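PDB 2J8H: titin from Homo sapiens, which serves as a giant elastic protein of muscle, here represented by two tandem immunoglobulin domains from its A-band region, and also carries a serine/threonine kinase domain. Local coordinates for residues R17-V28 and G59-T70. Numbering follows the deposited sequence.
Sequences RYQSNATLVCKV and GGYHQLIIASVT
K27 crosses obliquely over one face of the Y61 ring, its CG 4.1 Å from the ring centroid and 13° off the normal. With CG anti to the backbone N (chi1 -174°) and the chain extended beyond it, the lysine follows the ring outward until NZ donates a hydrogen bond to Y61 OH at 3.1 Å. Replacing Y61 by alanine is likely to leave the K27 ammonium without this oxygen and its methylenes without a ring to lie on. Beside this pair, G60 and Y61 form a G1 bulge against strand 52-57, and V28 N bonds to G60 O. The strands 22-28 and 61-66 run antiparallel within one sheet of an I-set immunoglobulin sandwich, A22, L24 and C26 forming hydrogen-bonded pairs with I66, L64 and H62. These residues point into the core, where L24, H62 and L64 touch W38. T23, V25 and Q63 occupy the other face; Q63 OE1 bonds to I186 N of the second subunit, its NE2 to Q55. Beyond the strands, N21 OD1 accepts a hydrogen bond from S68 N at 3.0 Å. V69 grips the turn by its backbone, N to S20 O (2.7 Å) and O to Q19 N (2.8 Å), and lays CG1 against A22 CB.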
loop_
_atom_site.group_PDB
_atom_site.type_symbol
_atom_site.label_atom_id
_atom_site.label_comp_id
_atom_site.label_asym_id
_atom_site.label_seq_id
_atom_site.Cartn_x
_atom_site.Cartn_y
_atom_site.Cartn_z
ATOM N N ARG A 17 8.176 7.373 -5.432
ATOM C CA ARG A 17 8.475 6.604 -4.247
ATOM C C ARG A 17 8.440 5.121 -4.588
ATOM O O ARG A 17 7.603 4.675 -5.349
ATOM C CB ARG A 17 7.488 6.936 -3.120
ATOM C CG ARG A 17 7.765 6.231 -1.820
ATOM C CD ARG A 17 9.035 6.715 -1.145
ATOM N NE ARG A 17 9.131 8.177 -1.043
ATOM C CZ ARG A 17 8.601 8.926 -0.078
ATOM N NH1 ARG A 17 7.907 8.386 0.931
ATOM N NH2 ARG A 17 8.780 10.246 -0.116
ATOM N N TYR A 18 9.397 4.387 -4.042
ATOM C CA TYR A 18 9.440 2.929 -4.086
ATOM C C TYR A 18 8.049 2.307 -3.861
ATOM O O TYR A 18 7.318 2.743 -2.978
ATOM C CB TYR A 18 10.410 2.498 -2.988
ATOM C CG TYR A 18 10.532 1.038 -2.703
ATOM C CD1 TYR A 18 11.114 0.179 -3.625
ATOM C CD2 TYR A 18 10.123 0.525 -1.484
ATOM C CE1 TYR A 18 11.251 -1.173 -3.359
ATOM C CE2 TYR A 18 10.258 -0.824 -1.197
ATOM C CZ TYR A 18 10.824 -1.672 -2.155
ATOM O OH TYR A 18 10.970 -3.019 -1.868
ATOM N N GLN A 19 7.704 1.313 -4.682
ATOM C CA GLN A 19 6.422 0.572 -4.637
ATOM C C GLN A 19 5.178 1.333 -5.145
ATOM O O GLN A 19 4.092 0.765 -5.190
ATOM C CB GLN A 19 6.179 -0.062 -3.254
ATOM C CG GLN A 19 7.191 -1.199 -2.942
ATOM C CD GLN A 19 7.070 -1.797 -1.543
ATOM O OE1 GLN A 19 6.276 -1.345 -0.702
ATOM N NE2 GLN A 19 7.890 -2.811 -1.273
ATOM N N SER A 20 5.325 2.596 -5.531
ATOM C CA SER A 20 4.268 3.316 -6.230
ATOM C C SER A 20 4.339 3.008 -7.716
ATOM O O SER A 20 5.288 2.381 -8.183
ATOM C CB SER A 20 4.389 4.820 -6.010
ATOM O OG SER A 20 4.058 5.153 -4.672
ATOM N N ASN A 21 3.315 3.434 -8.448
ATOM C CA ASN A 21 3.277 3.277 -9.871
ATOM C C ASN A 21 3.865 4.546 -10.453
ATOM O O ASN A 21 3.606 5.636 -9.955
ATOM C CB ASN A 21 1.844 3.063 -10.367
ATOM C CG ASN A 21 1.253 1.740 -9.905
ATOM O OD1 ASN A 21 1.887 0.966 -9.181
ATOM N ND2 ASN A 21 0.014 1.483 -10.310
ATOM N N ALA A 22 4.698 4.404 -11.472
ATOM C CA ALA A 22 5.215 5.538 -12.190
ATOM C C ALA A 22 4.427 5.596 -13.494
ATOM O O ALA A 22 4.247 4.572 -14.153
ATOM C CB ALA A 22 6.693 5.362 -12.459
ATOM N N THR A 23 3.939 6.786 -13.844
ATOM C CA THR A 23 3.199 6.986 -15.084
ATOM C C THR A 23 3.899 8.035 -15.889
ATOM O O THR A 23 4.071 9.158 -15.436
ATOM C CB THR A 23 1.766 7.430 -14.805
ATOM O OG1 THR A 23 1.154 6.449 -13.965
ATOM C CG2 THR A 23 0.972 7.570 -16.117
ATOM N N LEU A 24 4.297 7.654 -17.090
ATOM C CA LEU A 24 4.972 8.542 -18.013
ATOM C C LEU A 24 3.931 8.885 -19.053
ATOM O O LEU A 24 3.295 7.977 -19.593
ATOM C CB LEU A 24 6.118 7.807 -18.680
ATOM C CG LEU A 24 7.353 7.479 -17.842
ATOM C CD1 LEU A 24 7.114 6.522 -16.717
ATOM C CD2 LEU A 24 8.336 6.848 -18.750
ATOM N N VAL A 25 3.740 10.174 -19.315
ATOM C CA VAL A 25 2.646 10.647 -20.136
ATOM C C VAL A 25 3.229 11.592 -21.159
ATOM O O VAL A 25 4.145 12.367 -20.845
ATOM C CB VAL A 25 1.597 11.472 -19.325
ATOM C CG1 VAL A 25 0.330 11.666 -20.175
ATOM C CG2 VAL A 25 1.253 10.825 -17.981
ATOM N N CYS A 26 2.683 11.575 -22.367
ATOM C CA CYS A 26 3.078 12.554 -23.378
ATOM C C CYS A 26 1.890 12.764 -24.296
ATOM O O CYS A 26 0.902 12.014 -24.203
ATOM C CB CYS A 26 4.313 12.077 -24.132
ATOM S SG CYS A 26 4.095 10.609 -25.079
ATOM N N LYS A 27 1.965 13.802 -25.135
ATOM C CA LYS A 27 0.936 14.087 -26.111
ATOM C C LYS A 27 1.605 14.250 -27.478
ATOM O O LYS A 27 2.508 15.066 -27.652
ATOM C CB LYS A 27 0.134 15.333 -25.752
ATOM C CG LYS A 27 -1.050 15.601 -26.654
ATOM C CD LYS A 27 -1.694 16.899 -26.246
ATOM C CE LYS A 27 -2.939 17.199 -27.020
ATOM N NZ LYS A 27 -3.609 18.350 -26.379
ATOM N N VAL A 28 1.115 13.473 -28.431
ATOM C CA VAL A 28 1.695 13.371 -29.751
ATOM C C VAL A 28 0.750 13.985 -30.774
ATOM O O VAL A 28 -0.462 13.795 -30.714
ATOM C CB VAL A 28 1.953 11.885 -30.063
ATOM C CG1 VAL A 28 2.379 11.645 -31.527
ATOM C CG2 VAL A 28 2.990 11.323 -29.074
ATOM N N GLY A 59 -7.059 12.489 -28.716
ATOM C CA GLY A 59 -6.316 13.742 -28.691
ATOM C C GLY A 59 -4.823 13.521 -28.688
ATOM O O GLY A 59 -4.076 14.462 -28.485
ATOM N N GLY A 60 -4.381 12.279 -28.850
ATOM C CA GLY A 60 -2.950 11.963 -28.949
ATOM C C GLY A 60 -2.207 11.723 -27.647
ATOM O O GLY A 60 -0.981 11.848 -27.597
ATOM N N TYR A 61 -2.926 11.394 -26.580
ATOM C CA TYR A 61 -2.281 11.173 -25.306
ATOM C C TYR A 61 -1.855 9.727 -25.179
ATOM O O TYR A 61 -2.640 8.824 -25.480
ATOM C CB TYR A 61 -3.200 11.501 -24.151
ATOM C CG TYR A 61 -3.491 12.951 -24.023
ATOM C CD1 TYR A 61 -4.590 13.497 -24.641
ATOM C CD2 TYR A 61 -2.653 13.789 -23.292
ATOM C CE1 TYR A 61 -4.881 14.866 -24.532
ATOM C CE2 TYR A 61 -2.926 15.153 -23.169
ATOM C CZ TYR A 61 -4.039 15.682 -23.799
ATOM O OH TYR A 61 -4.337 17.030 -23.701
ATOM N N HIS A 62 -0.624 9.536 -24.716
ATOM C CA HIS A 62 -0.020 8.218 -24.549
ATOM C C HIS A 62 0.591 8.146 -23.180
ATOM O O HIS A 62 1.250 9.105 -22.740
ATOM C CB HIS A 62 1.087 8.022 -25.566
ATOM C CG HIS A 62 0.574 7.898 -26.958
ATOM N ND1 HIS A 62 0.185 6.692 -27.494
ATOM C CD2 HIS A 62 0.297 8.839 -27.891
ATOM C CE1 HIS A 62 -0.272 6.892 -28.716
ATOM N NE2 HIS A 62 -0.219 8.186 -28.977
ATOM N N GLN A 63 0.374 7.033 -22.483
ATOM C CA GLN A 63 1.020 6.875 -21.202
ATOM C C GLN A 63 1.442 5.438 -20.956
ATOM O O GLN A 63 0.850 4.485 -21.467
ATOM C CB GLN A 63 0.187 7.491 -20.057
ATOM C CG GLN A 63 -0.941 6.681 -19.553
ATOM C CD GLN A 63 -1.814 7.364 -18.517
ATOM O OE1 GLN A 63 -1.610 8.517 -18.156
ATOM N NE2 GLN A 63 -2.854 6.662 -18.088
ATOM N N LEU A 64 2.528 5.318 -20.209
ATOM C CA LEU A 64 3.038 4.050 -19.780
ATOM C C LEU A 64 2.948 4.044 -18.272
ATOM O O LEU A 64 3.434 4.967 -17.616
ATOM C CB LEU A 64 4.489 3.918 -20.209
ATOM C CG LEU A 64 5.278 2.721 -19.629
ATOM C CD1 LEU A 64 4.781 1.416 -20.204
ATOM C CD2 LEU A 64 6.785 2.931 -19.919
ATOM N N ILE A 65 2.334 3.012 -17.717
ATOM C CA ILE A 65 2.293 2.822 -16.292
ATOM C C ILE A 65 3.225 1.676 -15.920
ATOM O O ILE A 65 3.060 0.555 -16.394
ATOM C CB ILE A 65 0.867 2.498 -15.784
ATOM C CG1 ILE A 65 -0.146 3.517 -16.338
ATOM C CG2 ILE A 65 0.832 2.476 -14.225
ATOM C CD1 ILE A 65 -1.622 3.119 -16.148
ATOM N N ILE A 66 4.200 1.981 -15.056
ATOM C CA ILE A 66 5.131 0.997 -14.513
ATOM C C ILE A 66 4.714 0.773 -13.093
ATOM O O ILE A 66 4.796 1.682 -12.289
ATOM C CB ILE A 66 6.583 1.509 -14.521
ATOM C CG1 ILE A 66 6.941 2.030 -15.914
ATOM C CG2 ILE A 66 7.552 0.428 -14.073
ATOM C CD1 ILE A 66 8.247 2.787 -15.966
ATOM N N ALA A 67 4.292 -0.449 -12.789
ATOM C CA ALA A 67 3.743 -0.750 -11.496
ATOM C C ALA A 67 4.827 -0.938 -10.476
ATOM O O ALA A 67 5.902 -1.497 -10.770
ATOM C CB ALA A 67 2.881 -2.005 -11.557
ATOM N N SER A 68 4.528 -0.496 -9.252
ATOM C CA SER A 68 5.290 -0.911 -8.105
ATOM C C SER A 68 6.779 -0.787 -8.351
ATOM O O SER A 68 7.511 -1.788 -8.431
ATOM C CB SER A 68 4.917 -2.351 -7.744
ATOM O OG SER A 68 3.567 -2.401 -7.295
ATOM N N VAL A 69 7.221 0.457 -8.495
ATOM C CA VAL A 69 8.577 0.703 -8.932
ATOM C C VAL A 69 9.611 0.296 -7.897
ATOM O O VAL A 69 9.407 0.460 -6.696
ATOM C CB VAL A 69 8.788 2.158 -9.417
ATOM C CG1 VAL A 69 7.964 2.386 -10.641
ATOM C CG2 VAL A 69 8.465 3.183 -8.331
ATOM N N THR A 70 10.695 -0.300 -8.387
ATOM C CA THR A 70 11.853 -0.632 -7.591
ATOM C C THR A 70 13.058 0.062 -8.219
ATOM O O THR A 70 12.943 0.670 -9.292
ATOM C CB THR A 70 12.097 -2.122 -7.623
ATOM O OG1 THR A 70 12.492 -2.493 -8.938
ATOM C CG2 THR A 70 10.814 -2.870 -7.251
HETATM O O HOH W 1 -2.457 15.591 -30.294
#